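Local coordinates for protein CD1-2 antigen (PDB 3DBX) that probably presents lipid antigens to T cells, as a chicken CD1 molecule of the MHC class I-like family, at residues 55-60 / 175-180; 191-196 / 209-214; 204-209 / 250-255. All coordinates share one frame; numbering follows the deposited sequence.

Contact 1: 55-60 / 175-180; sequences PWVQEI and LMLHEE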
ATOM      1  N   PRO A  55      15.007   0.703  14.244  1.00 57.88           N
ATOM      2  CA  PRO A  55      15.899   0.968  15.376  1.00 61.33           C
ATOM      3  C   PRO A  55      16.227   2.454  15.576  1.00 61.61           C
ATOM      4  O   PRO A  55      16.562   2.850  16.698  1.00 64.53           O
ATOM      5  CB  PRO A  55      17.164   0.151  15.041  1.00 64.04           C
ATOM      6  CG  PRO A  55      16.728  -0.847  14.010  1.00 62.36           C
ATOM      7  CD  PRO A  55      15.687  -0.107  13.212  1.00 58.50           C
ATOM      8  N   TRP A  56      16.122   3.257  14.511  1.00 59.44           N
ATOM      9  CA  TRP A  56      16.306   4.725  14.576  1.00 59.53           C
ATOM     10  C   TRP A  56      15.049   5.511  15.032  1.00 59.56           C
ATOM     11  O   TRP A  56      15.129   6.719  15.247  1.00 61.00           O
ATOM     12  CB  TRP A  56      16.825   5.278  13.223  1.00 56.98           C
ATOM     13  CG  TRP A  56      15.902   5.013  12.023  1.00 51.09           C
ATOM     14  CD1 TRP A  56      16.001   3.992  11.129  1.00 48.02           C
ATOM     15  CD2 TRP A  56      14.762   5.784  11.619  1.00 47.67           C
ATOM     16  NE1 TRP A  56      14.988   4.064  10.199  1.00 45.78           N
ATOM     17  CE2 TRP A  56      14.207   5.149  10.486  1.00 43.54           C
ATOM     18  CE3 TRP A  56      14.151   6.939  12.109  1.00 46.87           C
ATOM     19  CZ2 TRP A  56      13.086   5.638   9.833  1.00 43.14           C
ATOM     20  CZ3 TRP A  56      13.032   7.412  11.471  1.00 44.88           C
ATOM     21  CH2 TRP A  56      12.514   6.771  10.341  1.00 43.38           C
ATOM     22  N   VAL A  57      13.900   4.835  15.167  1.00 59.79           N
ATOM     23  CA  VAL A  57      12.619   5.484  15.519  1.00 60.33           C
ATOM     24  C   VAL A  57      12.335   5.726  17.039  1.00 64.61           C
ATOM     25  O   VAL A  57      11.600   6.666  17.397  1.00 64.75           O
ATOM     26  CB  VAL A  57      11.412   4.707  14.879  1.00 57.63           C
ATOM     27  CG1 VAL A  57      10.077   5.097  15.510  1.00 56.92           C
ATOM     28  CG2 VAL A  57      11.336   4.930  13.376  1.00 55.53           C
ATOM     29  N   GLN A  58      12.932   4.906  17.913  1.00 68.75           N
ATOM     30  CA  GLN A  58      12.466   4.733  19.309  1.00 72.97           C
ATOM     31  C   GLN A  58      12.670   5.919  20.269  1.00 76.76           C
ATOM     32  O   GLN A  58      11.693   6.527  20.730  1.00 76.57           O
ATOM     33  CB  GLN A  58      13.083   3.453  19.917  1.00 75.83           C
ATOM     34  CG  GLN A  58      12.226   2.751  20.973  1.00 78.17           C
ATOM     35  CD  GLN A  58      12.311   3.405  22.341  1.00 83.10           C
ATOM     36  OE1 GLN A  58      13.383   3.477  22.957  1.00 86.13           O
ATOM     37  NE2 GLN A  58      11.171   3.881  22.829  1.00 83.75           N
ATOM     38  N   GLU A  59      13.937   6.212  20.582  1.00 80.84           N
ATOM     39  CA  GLU A  59      14.303   7.212  21.596  1.00 85.72           C
ATOM     40  C   GLU A  59      14.262   8.644  21.048  1.00 85.62           C
ATOM     41  O   GLU A  59      15.064   9.499  21.441  1.00 88.78           O
ATOM     42  CB  GLU A  59      15.695   6.903  22.175  1.00 89.86           C
ATOM     43  N   ILE A  60      13.328   8.893  20.132  1.00 82.82           N
ATOM     44  CA  ILE A  60      13.190  10.206  19.512  1.00 83.04           C
ATOM     45  C   ILE A  60      11.836  10.813  19.888  1.00 82.88           C
ATOM     46  O   ILE A  60      11.792  11.878  20.508  1.00 86.00           O
ATOM     47  CB  ILE A  60      13.455  10.163  17.980  1.00 80.34           C
ATOM     48  CG1 ILE A  60      14.879   9.649  17.702  1.00 81.67           C
ATOM     49  CG2 ILE A  60      13.299  11.556  17.349  1.00 80.75           C
ATOM     50  CD1 ILE A  60      15.077   8.142  17.886  1.00 80.72           C
ATOM     51  N   LEU A 175      10.407  16.226  11.173  1.00 57.16           N
ATOM     52  CA  LEU A 175      11.712  16.854  11.160  1.00 60.31           C
ATOM     53  C   LEU A 175      12.755  16.033  11.907  1.00 60.57           C
ATOM     54  O   LEU A 175      13.856  15.800  11.398  1.00 60.46           O
ATOM     55  CB  LEU A 175      11.609  18.253  11.764  1.00 64.42           C
ATOM     56  CG  LEU A 175      11.657  19.432  10.794  1.00 67.07           C
ATOM     57  CD1 LEU A 175      10.607  19.294   9.702  1.00 62.83           C
ATOM     58  CD2 LEU A 175      11.493  20.744  11.551  1.00 72.07           C
ATOM     59  N   MET A 176      12.398  15.593  13.108  1.00 60.86           N
ATOM     60  CA  MET A 176      13.270  14.746  13.911  1.00 62.34           C
ATOM     61  C   MET A 176      13.478  13.363  13.260  1.00 58.90           C
ATOM     62  O   MET A 176      14.596  12.834  13.269  1.00 59.38           O
ATOM     63  CB  MET A 176      12.761  14.661  15.358  1.00 63.37           C
ATOM     64  CG  MET A 176      12.745  16.044  16.066  1.00 69.38           C
ATOM     65  SD  MET A 176      12.316  16.131  17.834  1.00 73.20           S
ATOM     66  CE  MET A 176      13.931  16.019  18.616  1.00 77.67           C
ATOM     67  N   LEU A 177      12.426  12.812  12.652  1.00 55.69           N
ATOM     68  CA  LEU A 177      12.506  11.492  12.018  1.00 53.32           C
ATOM     69  C   LEU A 177      13.356  11.559  10.760  1.00 53.71           C
ATOM     70  O   LEU A 177      14.119  10.641  10.460  1.00 53.78           O
ATOM     71  CB  LEU A 177      11.120  10.960  11.656  1.00 50.04           C
ATOM     72  CG  LEU A 177      10.139  10.496  12.747  1.00 50.06           C
ATOM     73  CD1 LEU A 177       8.815  10.147  12.097  1.00 46.31           C
ATOM     74  CD2 LEU A 177      10.674   9.327  13.574  1.00 51.18           C
ATOM     75  N   HIS A 178      13.194  12.653  10.022  1.00 54.28           N
ATOM     76  CA  HIS A 178      13.938  12.899   8.807  1.00 55.31           C
ATOM     77  C   HIS A 178      15.449  12.931   9.091  1.00 57.62           C
ATOM     78  O   HIS A 178      16.226  12.360   8.340  1.00 58.35           O
ATOM     79  CB  HIS A 178      13.463  14.224   8.200  1.00 57.31           C
ATOM     80  CG  HIS A 178      13.931  14.456   6.802  1.00 60.13           C
ATOM     81  ND1 HIS A 178      14.943  15.342   6.494  1.00 67.64           N
ATOM     82  CD2 HIS A 178      13.527  13.921   5.626  1.00 60.86           C
ATOM     83  CE1 HIS A 178      15.143  15.343   5.185  1.00 69.42           C
ATOM     84  NE2 HIS A 178      14.292  14.492   4.634  1.00 64.49           N
ATOM     85  N   GLU A 179      15.845  13.587  10.180  1.00 59.03           N
ATOM     86  CA  GLU A 179      17.240  13.700  10.619  1.00 61.27           C
ATOM     87  C   GLU A 179      17.897  12.369  11.077  1.00 59.54           C
ATOM     88  O   GLU A 179      19.114  12.185  10.942  1.00 61.52           O
ATOM     89  CB  GLU A 179      17.319  14.797  11.706  1.00 64.22           C
ATOM     90  CG  GLU A 179      18.440  14.685  12.738  1.00 67.61           C
ATOM     91  CD  GLU A 179      18.601  15.951  13.584  1.00 73.27           C
ATOM     92  OE1 GLU A 179      18.384  17.066  13.055  1.00 77.78           O
ATOM     93  OE2 GLU A 179      18.972  15.843  14.778  1.00 77.40           O
ATOM     94  N   GLU A 180      17.079  11.454  11.594  1.00 56.09           N
ATOM     95  CA  GLU A 180      17.509  10.193  12.218  1.00 54.91           C
ATOM     96  C   GLU A 180      17.372   8.994  11.274  1.00 51.11           C
ATOM     97  O   GLU A 180      17.997   7.945  11.470  1.00 51.17           O
ATOM     98  CB  GLU A 180      16.577   9.891  13.405  1.00 54.60           C
ATOM     99  CG  GLU A 180      16.735  10.798  14.581  1.00 60.64           C
ATOM    100  CD  GLU A 180      18.048  10.585  15.277  1.00 67.77           C
ATOM    101  OE1 GLU A 180      18.393   9.407  15.532  1.00 70.32           O
ATOM    102  OE2 GLU A 180      18.732  11.586  15.567  1.00 71.40           O
TER
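The indole of Trp56 meets the last turn of helix 156-180 through its six-membered ring and the beginning of its side chain. Val57 CG2, from the same loop, sits 3.5 Å above one ring face, shifted toward the rim. Two backbone carbonyls of the helix approach the ring obliquely: Leu177 O lies 3.6 Å from Trp56 CZ3, and Glu180 O comes near CG as well as CB, at 3.4 Å from Trp56 CB. Trp56 CZ3 also meets Leu177 CD2 at 3.7 Å, the two side chains crossing at about a right angle. The indole gets there because chi1 is 60°, with CG held between the backbone N and the carbonyl carbon. Farther along the loop, Ile60 spreads its two branches over different helix residues: CG2 rests on Met176 CB at 3.7 Å, while CG1 lies 3.8 Å from Glu180 CG, the aliphatic part of a glutamate bent at chi2. Trp56 O is buried here without a polar partner in the model. In the MHC-like domain, this pins the loop between strand 50-52 and helix 66-71 to the C-terminal end of helix 156-180. Ile40 of strand 38-43 touches both Trp56 and Val57 from the sheet, and Trp56 NE1 makes a weak hydrogen bond to Asp184 OD2, in the short helix 182-185.

Contact 2: 191-196 / 209-214; sequences PMAVVF and CRVTSF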
ATOM      1  N   PRO A 191      17.185  -0.343 -10.436  1.00 22.06           N
ATOM      2  CA  PRO A 191      16.417  -1.433 -10.987  1.00 22.74           C
ATOM      3  C   PRO A 191      17.278  -2.313 -11.856  1.00 25.63           C
ATOM      4  O   PRO A 191      18.347  -1.864 -12.312  1.00 25.06           O
ATOM      5  CB  PRO A 191      15.358  -0.699 -11.852  1.00 22.30           C
ATOM      6  CG  PRO A 191      16.071   0.507 -12.321  1.00 23.07           C
ATOM      7  CD  PRO A 191      16.862   0.940 -11.111  1.00 24.01           C
ATOM      8  N   MET A 192      16.835  -3.552 -12.075  1.00 25.84           N
ATOM      9  CA  MET A 192      17.416  -4.373 -13.135  1.00 31.22           C
ATOM     10  C   MET A 192      16.246  -4.727 -14.020  1.00 28.94           C
ATOM     11  O   MET A 192      15.137  -4.725 -13.536  1.00 27.61           O
ATOM     12  CB  MET A 192      18.144  -5.621 -12.630  1.00 32.35           C
ATOM     13  CG  MET A 192      17.392  -6.595 -11.803  1.00 36.11           C
ATOM     14  SD  MET A 192      18.236  -8.238 -11.787  1.00 47.11           S
ATOM     15  CE  MET A 192      17.778  -8.849 -13.422  1.00 47.02           C
ATOM     16  N   ALA A 193      16.471  -4.981 -15.310  1.00 29.20           N
ATOM     17  CA  ALA A 193      15.336  -5.222 -16.225  1.00 28.16           C
ATOM     18  C   ALA A 193      15.640  -6.340 -17.220  1.00 28.93           C
ATOM     19  O   ALA A 193      16.794  -6.610 -17.558  1.00 30.68           O
ATOM     20  CB  ALA A 193      14.921  -3.940 -16.949  1.00 27.07           C
ATOM     21  N   VAL A 194      14.588  -7.024 -17.639  1.00 28.72           N
ATOM     22  CA  VAL A 194      14.711  -8.116 -18.593  1.00 28.85           C
ATOM     23  C   VAL A 194      13.603  -7.912 -19.618  1.00 27.40           C
ATOM     24  O   VAL A 194      12.512  -7.433 -19.264  1.00 25.43           O
ATOM     25  CB  VAL A 194      14.654  -9.532 -17.930  1.00 30.01           C
ATOM     26  CG1 VAL A 194      15.887  -9.795 -17.018  1.00 32.63           C
ATOM     27  CG2 VAL A 194      13.337  -9.797 -17.154  1.00 29.78           C
ATOM     28  N   VAL A 195      13.903  -8.242 -20.877  1.00 27.49           N
ATOM     29  CA  VAL A 195      12.931  -8.140 -21.983  1.00 27.10           C
ATOM     30  C   VAL A 195      12.764  -9.525 -22.631  1.00 28.59           C
ATOM     31  O   VAL A 195      13.765 -10.212 -22.925  1.00 30.45           O
ATOM     32  CB  VAL A 195      13.384  -7.105 -23.039  1.00 28.07           C
ATOM     33  CG1 VAL A 195      12.472  -7.134 -24.244  1.00 27.81           C
ATOM     34  CG2 VAL A 195      13.363  -5.696 -22.460  1.00 26.87           C
ATOM     35  N   PHE A 196      11.521  -9.965 -22.815  1.00 27.77           N
ATOM     36  CA  PHE A 196      11.256 -11.202 -23.561  1.00 29.95           C
ATOM     37  C   PHE A 196       9.945 -11.075 -24.348  1.00 30.04           C
ATOM     38  O   PHE A 196       9.203 -10.119 -24.151  1.00 29.61           O
ATOM     39  CB  PHE A 196      11.228 -12.422 -22.628  1.00 31.09           C
ATOM     40  CG  PHE A 196      10.359 -12.230 -21.407  1.00 30.60           C
ATOM     41  CD1 PHE A 196      10.867 -11.578 -20.270  1.00 32.15           C
ATOM     42  CD2 PHE A 196       9.047 -12.643 -21.412  1.00 28.86           C
ATOM     43  CE1 PHE A 196      10.063 -11.378 -19.149  1.00 33.51           C
ATOM     44  CE2 PHE A 196       8.220 -12.451 -20.288  1.00 31.40           C
ATOM     45  CZ  PHE A 196       8.732 -11.837 -19.154  1.00 30.75           C
ATOM     46  N   CYS A 209       8.674  -6.077 -20.612  1.00 25.87           N
ATOM     47  CA  CYS A 209       9.854  -5.581 -19.917  1.00 24.88           C
ATOM     48  C   CYS A 209       9.546  -5.746 -18.411  1.00 25.09           C
ATOM     49  O   CYS A 209       8.613  -5.124 -17.921  1.00 24.08           O
ATOM     50  CB  CYS A 209       9.995  -4.115 -20.230  1.00 25.75           C
ATOM     51  SG  CYS A 209      11.419  -3.335 -19.464  1.00 29.63           S
ATOM     52  N   ARG A 210      10.287  -6.601 -17.707  1.00 24.70           N
ATOM     53  CA  ARG A 210      10.039  -6.807 -16.296  1.00 24.26           C
ATOM     54  C   ARG A 210      11.152  -6.082 -15.542  1.00 23.58           C
ATOM     55  O   ARG A 210      12.323  -6.367 -15.759  1.00 23.74           O
ATOM     56  CB  ARG A 210      10.033  -8.300 -15.980  1.00 26.76           C
ATOM     57  CG  ARG A 210       9.838  -8.622 -14.484  1.00 28.11           C
ATOM     58  CD  ARG A 210      10.049 -10.121 -14.253  1.00 34.79           C
ATOM     59  NE  ARG A 210      10.183 -10.422 -12.830  1.00 37.25           N
ATOM     60  CZ  ARG A 210      10.415 -11.623 -12.329  1.00 38.83           C
ATOM     61  NH1 ARG A 210      10.506 -12.678 -13.134  1.00 40.91           N
ATOM     62  NH2 ARG A 210      10.513 -11.769 -11.022  1.00 41.73           N
ATOM     63  N   VAL A 211      10.780  -5.127 -14.688  1.00 21.58           N
ATOM     64  CA  VAL A 211      11.768  -4.283 -13.989  1.00 21.49           C
ATOM     65  C   VAL A 211      11.658  -4.613 -12.516  1.00 21.86           C
ATOM     66  O   VAL A 211      10.564  -4.600 -11.992  1.00 20.89           O
ATOM     67  CB  VAL A 211      11.432  -2.800 -14.176  1.00 22.07           C
ATOM     68  CG1 VAL A 211      12.551  -1.941 -13.563  1.00 22.64           C
ATOM     69  CG2 VAL A 211      11.309  -2.463 -15.725  1.00 19.52           C
ATOM     70  N   THR A 212      12.778  -4.956 -11.878  1.00 22.44           N
ATOM     71  CA  THR A 212      12.745  -5.488 -10.514  1.00 24.68           C
ATOM     72  C   THR A 212      13.757  -4.750  -9.607  1.00 25.38           C
ATOM     73  O   THR A 212      14.583  -3.968 -10.097  1.00 25.62           O
ATOM     74  CB  THR A 212      13.012  -7.053 -10.545  1.00 28.56           C
ATOM     75  OG1 THR A 212      14.321  -7.293 -11.081  1.00 30.35           O
ATOM     76  CG2 THR A 212      12.033  -7.756 -11.487  1.00 28.05           C
ATOM     77  N   SER A 213      13.640  -4.930  -8.296  1.00 25.73           N
ATOM     78  CA  SER A 213      14.722  -4.636  -7.329  1.00 27.50           C
ATOM     79  C   SER A 213      14.933  -3.203  -6.950  1.00 26.50           C
ATOM     80  O   SER A 213      15.912  -2.907  -6.235  1.00 28.05           O
ATOM     81  CB  SER A 213      16.069  -5.248  -7.763  1.00 29.42           C
ATOM     82  OG  SER A 213      15.973  -6.665  -7.752  1.00 35.51           O
ATOM     83  N   PHE A 214      14.033  -2.304  -7.362  1.00 23.80           N
ATOM     84  CA  PHE A 214      14.353  -0.880  -7.243  1.00 23.42           C
ATOM     85  C   PHE A 214      13.759  -0.137  -6.047  1.00 24.79           C
ATOM     86  O   PHE A 214      12.668  -0.438  -5.574  1.00 24.01           O
ATOM     87  CB  PHE A 214      14.007  -0.127  -8.530  1.00 22.26           C
ATOM     88  CG  PHE A 214      12.550  -0.210  -8.916  1.00 21.76           C
ATOM     89  CD1 PHE A 214      12.106  -1.222  -9.736  1.00 23.62           C
ATOM     90  CD2 PHE A 214      11.658   0.774  -8.510  1.00 22.23           C
ATOM     91  CE1 PHE A 214      10.742  -1.272 -10.152  1.00 22.90           C
ATOM     92  CE2 PHE A 214      10.324   0.729  -8.863  1.00 24.04           C
ATOM     93  CZ  PHE A 214       9.854  -0.314  -9.678  1.00 22.91           C
TER
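Arg210 and Val194 face each other as a hydrogen-bonded pair in the antiparallel hairpin that opens the immunoglobulin C1-set domain, strand 192-200 being at the border of its four-stranded sheet. Their side chains lie side by side and point the same way. At the base, Arg210 CB sits 3.8 Å from Val194 CG2, and Phe196 CE1 is a looser neighbour of that CB at 4.4 Å. From CG to NE the arginine is extended, which carries it off strand 192-200 and past Gln250 of the next strand; at the tip, NH2 hydrogen-bonds a polar side chain of another protein chain, probably beta-2-microglobulin, as in related CD1 molecules. Below the side chains the backbones exchange four bonds, two within the Val194-Arg210 pair and two within Met192-Thr212. The shortest joins Arg210 N to Val194 O at 2.8 Å. Ala193 and Val195 turn to the opposite face, where Val195 CG2 lies 4.3 Å from Cys209 SG, the sulfur of the disulfide to Cys267. Pro191 CB touches both Val211 CG1, 3.5 Å away, and Phe214 CB at 3.6 Å; Phe214 is the second residue of a G1 bulge, in which it and Ser213 both face Tyr249. On the Arg210 face, Met192 has CG between its backbone N and carbonyl carbon (chi1 57°), where it lies 3.2 Å from Thr212 OG1.

Contact 3: 204-209 / 250-255; sequences QLLLVC and QLRSTL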
ATOM      1  N   GLN A 204      -0.347 -11.210 -32.982  1.00 58.21           N
ATOM      2  CA  GLN A 204       0.614 -10.270 -32.451  1.00 54.61           C
ATOM      3  C   GLN A 204       1.543 -10.935 -31.443  1.00 50.52           C
ATOM      4  O   GLN A 204       1.286 -12.049 -30.989  1.00 51.10           O
ATOM      5  CB  GLN A 204      -0.101  -9.088 -31.812  1.00 55.32           C
ATOM      6  CG  GLN A 204      -0.458  -7.982 -32.782  1.00 58.47           C
ATOM      7  CD  GLN A 204      -1.265  -6.906 -32.100  1.00 62.20           C
ATOM      8  OE1 GLN A 204      -2.187  -7.206 -31.338  1.00 63.56           O
ATOM      9  NE2 GLN A 204      -0.915  -5.644 -32.349  1.00 63.39           N
ATOM     10  N   LEU A 205       2.630 -10.249 -31.125  1.00 46.59           N
ATOM     11  CA  LEU A 205       3.587 -10.686 -30.132  1.00 42.88           C
ATOM     12  C   LEU A 205       3.416  -9.760 -28.962  1.00 39.48           C
ATOM     13  O   LEU A 205       3.131  -8.585 -29.155  1.00 40.03           O
ATOM     14  CB  LEU A 205       5.010 -10.480 -30.657  1.00 43.27           C
ATOM     15  CG  LEU A 205       5.749 -11.512 -31.489  1.00 45.00           C
ATOM     16  CD1 LEU A 205       6.857 -10.817 -32.172  1.00 46.72           C
ATOM     17  CD2 LEU A 205       6.340 -12.491 -30.524  1.00 45.68           C
ATOM     18  N   LEU A 206       3.591 -10.274 -27.751  1.00 36.70           N
ATOM     19  CA  LEU A 206       3.612  -9.421 -26.583  1.00 34.32           C
ATOM     20  C   LEU A 206       5.060  -9.251 -26.146  1.00 31.67           C
ATOM     21  O   LEU A 206       5.715 -10.229 -25.788  1.00 30.54           O
ATOM     22  CB  LEU A 206       2.767 -10.009 -25.459  1.00 34.66           C
ATOM     23  CG  LEU A 206       2.611  -9.151 -24.188  1.00 34.88           C
ATOM     24  CD1 LEU A 206       1.723  -7.968 -24.533  1.00 36.82           C
ATOM     25  CD2 LEU A 206       1.963  -9.969 -23.063  1.00 35.76           C
ATOM     26  N   LEU A 207       5.584  -8.024 -26.209  1.00 29.63           N
ATOM     27  CA  LEU A 207       6.909  -7.793 -25.653  1.00 26.61           C
ATOM     28  C   LEU A 207       6.718  -7.391 -24.209  1.00 26.63           C
ATOM     29  O   LEU A 207       5.841  -6.585 -23.933  1.00 25.64           O
ATOM     30  CB  LEU A 207       7.669  -6.700 -26.405  1.00 28.22           C
ATOM     31  CG  LEU A 207       7.745  -6.908 -27.924  1.00 30.96           C
ATOM     32  CD1 LEU A 207       8.570  -5.811 -28.541  1.00 32.17           C
ATOM     33  CD2 LEU A 207       8.307  -8.280 -28.281  1.00 31.66           C
ATOM     34  N   VAL A 208       7.534  -7.954 -23.309  1.00 24.27           N
ATOM     35  CA  VAL A 208       7.417  -7.726 -21.859  1.00 24.05           C
ATOM     36  C   VAL A 208       8.727  -7.180 -21.357  1.00 25.08           C
ATOM     37  O   VAL A 208       9.774  -7.727 -21.674  1.00 24.53           O
ATOM     38  CB  VAL A 208       7.129  -9.037 -21.075  1.00 24.04           C
ATOM     39  CG1 VAL A 208       7.013  -8.787 -19.579  1.00 23.06           C
ATOM     40  CG2 VAL A 208       5.838  -9.731 -21.579  1.00 24.39           C
ATOM     41  N   CYS A 209       8.674  -6.077 -20.612  1.00 25.87           N
ATOM     42  CA  CYS A 209       9.854  -5.581 -19.917  1.00 24.88           C
ATOM     43  C   CYS A 209       9.546  -5.746 -18.411  1.00 25.09           C
ATOM     44  O   CYS A 209       8.613  -5.124 -17.921  1.00 24.08           O
ATOM     45  CB  CYS A 209       9.995  -4.115 -20.230  1.00 25.75           C
ATOM     46  SG  CYS A 209      11.419  -3.335 -19.464  1.00 29.63           S
ATOM     47  N   GLN A 250       8.700  -3.756  -8.062  1.00 25.77           N
ATOM     48  CA  GLN A 250       8.763  -4.444  -9.333  1.00 25.73           C
ATOM     49  C   GLN A 250       7.609  -3.920 -10.218  1.00 26.72           C
ATOM     50  O   GLN A 250       6.565  -3.595  -9.718  1.00 26.08           O
ATOM     51  CB  GLN A 250       8.387  -5.897  -9.083  1.00 28.82           C
ATOM     52  CG  GLN A 250       9.497  -6.799  -9.249  1.00 31.87           C
ATOM     53  CD  GLN A 250       9.100  -8.224  -9.062  1.00 32.45           C
ATOM     54  OE1 GLN A 250       9.241  -8.790  -7.968  1.00 35.73           O
ATOM     55  NE2 GLN A 250       8.643  -8.834 -10.131  1.00 34.07           N
ATOM     56  N   LEU A 251       7.782  -3.930 -11.527  1.00 26.46           N
ATOM     57  CA  LEU A 251       6.779  -3.395 -12.464  1.00 28.11           C
ATOM     58  C   LEU A 251       6.991  -4.215 -13.734  1.00 28.56           C
ATOM     59  O   LEU A 251       8.125  -4.643 -14.017  1.00 27.16           O
ATOM     60  CB  LEU A 251       7.117  -1.902 -12.782  1.00 29.23           C
ATOM     61  CG  LEU A 251       6.213  -1.028 -13.644  1.00 31.86           C
ATOM     62  CD1 LEU A 251       6.607   0.414 -13.377  1.00 38.26           C
ATOM     63  CD2 LEU A 251       6.464  -1.308 -15.091  1.00 37.97           C
ATOM     64  N   ARG A 252       5.921  -4.411 -14.496  1.00 30.19           N
ATOM     65  CA  ARG A 252       5.981  -5.043 -15.811  1.00 31.45           C
ATOM     66  C   ARG A 252       5.354  -4.047 -16.802  1.00 31.07           C
ATOM     67  O   ARG A 252       4.251  -3.538 -16.533  1.00 31.33           O
ATOM     68  CB  ARG A 252       5.097  -6.287 -15.752  1.00 33.35           C
ATOM     69  CG  ARG A 252       5.703  -7.626 -16.189  1.00 36.48           C
ATOM     70  CD  ARG A 252       4.649  -8.771 -15.883  1.00 39.08           C
ATOM     71  NE  ARG A 252       4.333  -9.605 -17.058  1.00 48.56           N
ATOM     72  CZ  ARG A 252       3.302  -9.411 -17.892  1.00 50.62           C
ATOM     73  NH1 ARG A 252       2.461  -8.391 -17.718  1.00 52.94           N
ATOM     74  NH2 ARG A 252       3.111 -10.245 -18.908  1.00 50.55           N
ATOM     75  N   SER A 253       6.031  -3.761 -17.921  1.00 28.88           N
ATOM     76  CA  SER A 253       5.421  -2.973 -19.001  1.00 30.84           C
ATOM     77  C   SER A 253       5.315  -3.864 -20.229  1.00 30.68           C
ATOM     78  O   SER A 253       6.174  -4.701 -20.418  1.00 29.87           O
ATOM     79  CB  SER A 253       6.260  -1.739 -19.333  1.00 30.90           C
ATOM     80  OG  SER A 253       5.602  -0.992 -20.365  1.00 37.34           O
ATOM     81  N   THR A 254       4.254  -3.726 -21.034  1.00 31.79           N
ATOM     82  CA  THR A 254       4.127  -4.589 -22.203  1.00 31.27           C
ATOM     83  C   THR A 254       3.714  -3.799 -23.413  1.00 32.90           C
ATOM     84  O   THR A 254       3.000  -2.778 -23.278  1.00 34.60           O
ATOM     85  CB  THR A 254       3.095  -5.758 -22.019  1.00 32.52           C
ATOM     86  OG1 THR A 254       1.768  -5.246 -21.943  1.00 36.12           O
ATOM     87  CG2 THR A 254       3.390  -6.631 -20.785  1.00 29.14           C
ATOM     88  N   LEU A 255       4.138  -4.283 -24.586  1.00 31.70           N
ATOM     89  CA  LEU A 255       3.818  -3.663 -25.869  1.00 32.67           C
ATOM     90  C   LEU A 255       3.400  -4.751 -26.848  1.00 33.56           C
ATOM     91  O   LEU A 255       4.175  -5.682 -27.099  1.00 31.95           O
ATOM     92  CB  LEU A 255       5.030  -2.921 -26.437  1.00 31.57           C
ATOM     93  CG  LEU A 255       4.849  -2.166 -27.769  1.00 36.83           C
ATOM     94  CD1 LEU A 255       3.843  -1.040 -27.611  1.00 38.42           C
ATOM     95  CD2 LEU A 255       6.167  -1.643 -28.319  1.00 37.37           C
TER
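Val208 lies under the end of Arg252, its CG1 methyl against one face of the guanidinium and 3.8 Å from Arg252 NE. The arginine leaves its strand in an irregular way, with chi1 at -127° and a bend at chi3, and this folds the charged group back across the valine, so that Arg252 NH2 comes within 3.9 Å of Val208 CG2. That second methyl also borders Thr254 CG2 at 4.0 Å; Val208 and Thr254 form a non-hydrogen-bonded pair whose side chains run side by side. Leu206, one step further along the same face, reaches over with CD1 to Thr254 CB, 3.6 Å away. These two segments are central neighbours in the four-stranded sheet of the C1-set domain, corresponding to the B and E strands of the immunoglobulin sandwich. Four backbone bonds lace them together, two round the Leu207-Leu255 pair and two round Cys209-Ser253, with Cys209 N to Ser253 O at 2.9 Å. Leu207, Cys209, Ser253 and Leu255 turn to the other face, toward the second sheet. There Cys209 is joined to Cys267 in the sandwich disulfide; Trp223 packs against Cys209, Leu207 and Leu255, and its NE1 makes a weak hydrogen bond with Ser253 OG. On the Val208 face, Arg252 also packs against an apolar side chain of another protein chain.

How the contacts relate
From the N terminus, contact 1 comes first: it closes a long loop of 114 residues within the MHC-like domain, bringing the end of its long helix back to the loop after strand 50-52. It closes before contact 2 opens, and its centre lies about 33 Å from that of contact 2 and 41 Å from that of contact 3. Contact 2 then closes a short hairpin, while contact 3 spans 40 residues; their segments alternate along the chain, so the two cross. Both use strand 204-214 and share Cys209, joining strands 192-200, 204-214 and 249-257 side by side, with Val211 N probably hydrogen-bonded to Leu251 O at 2.8 Å.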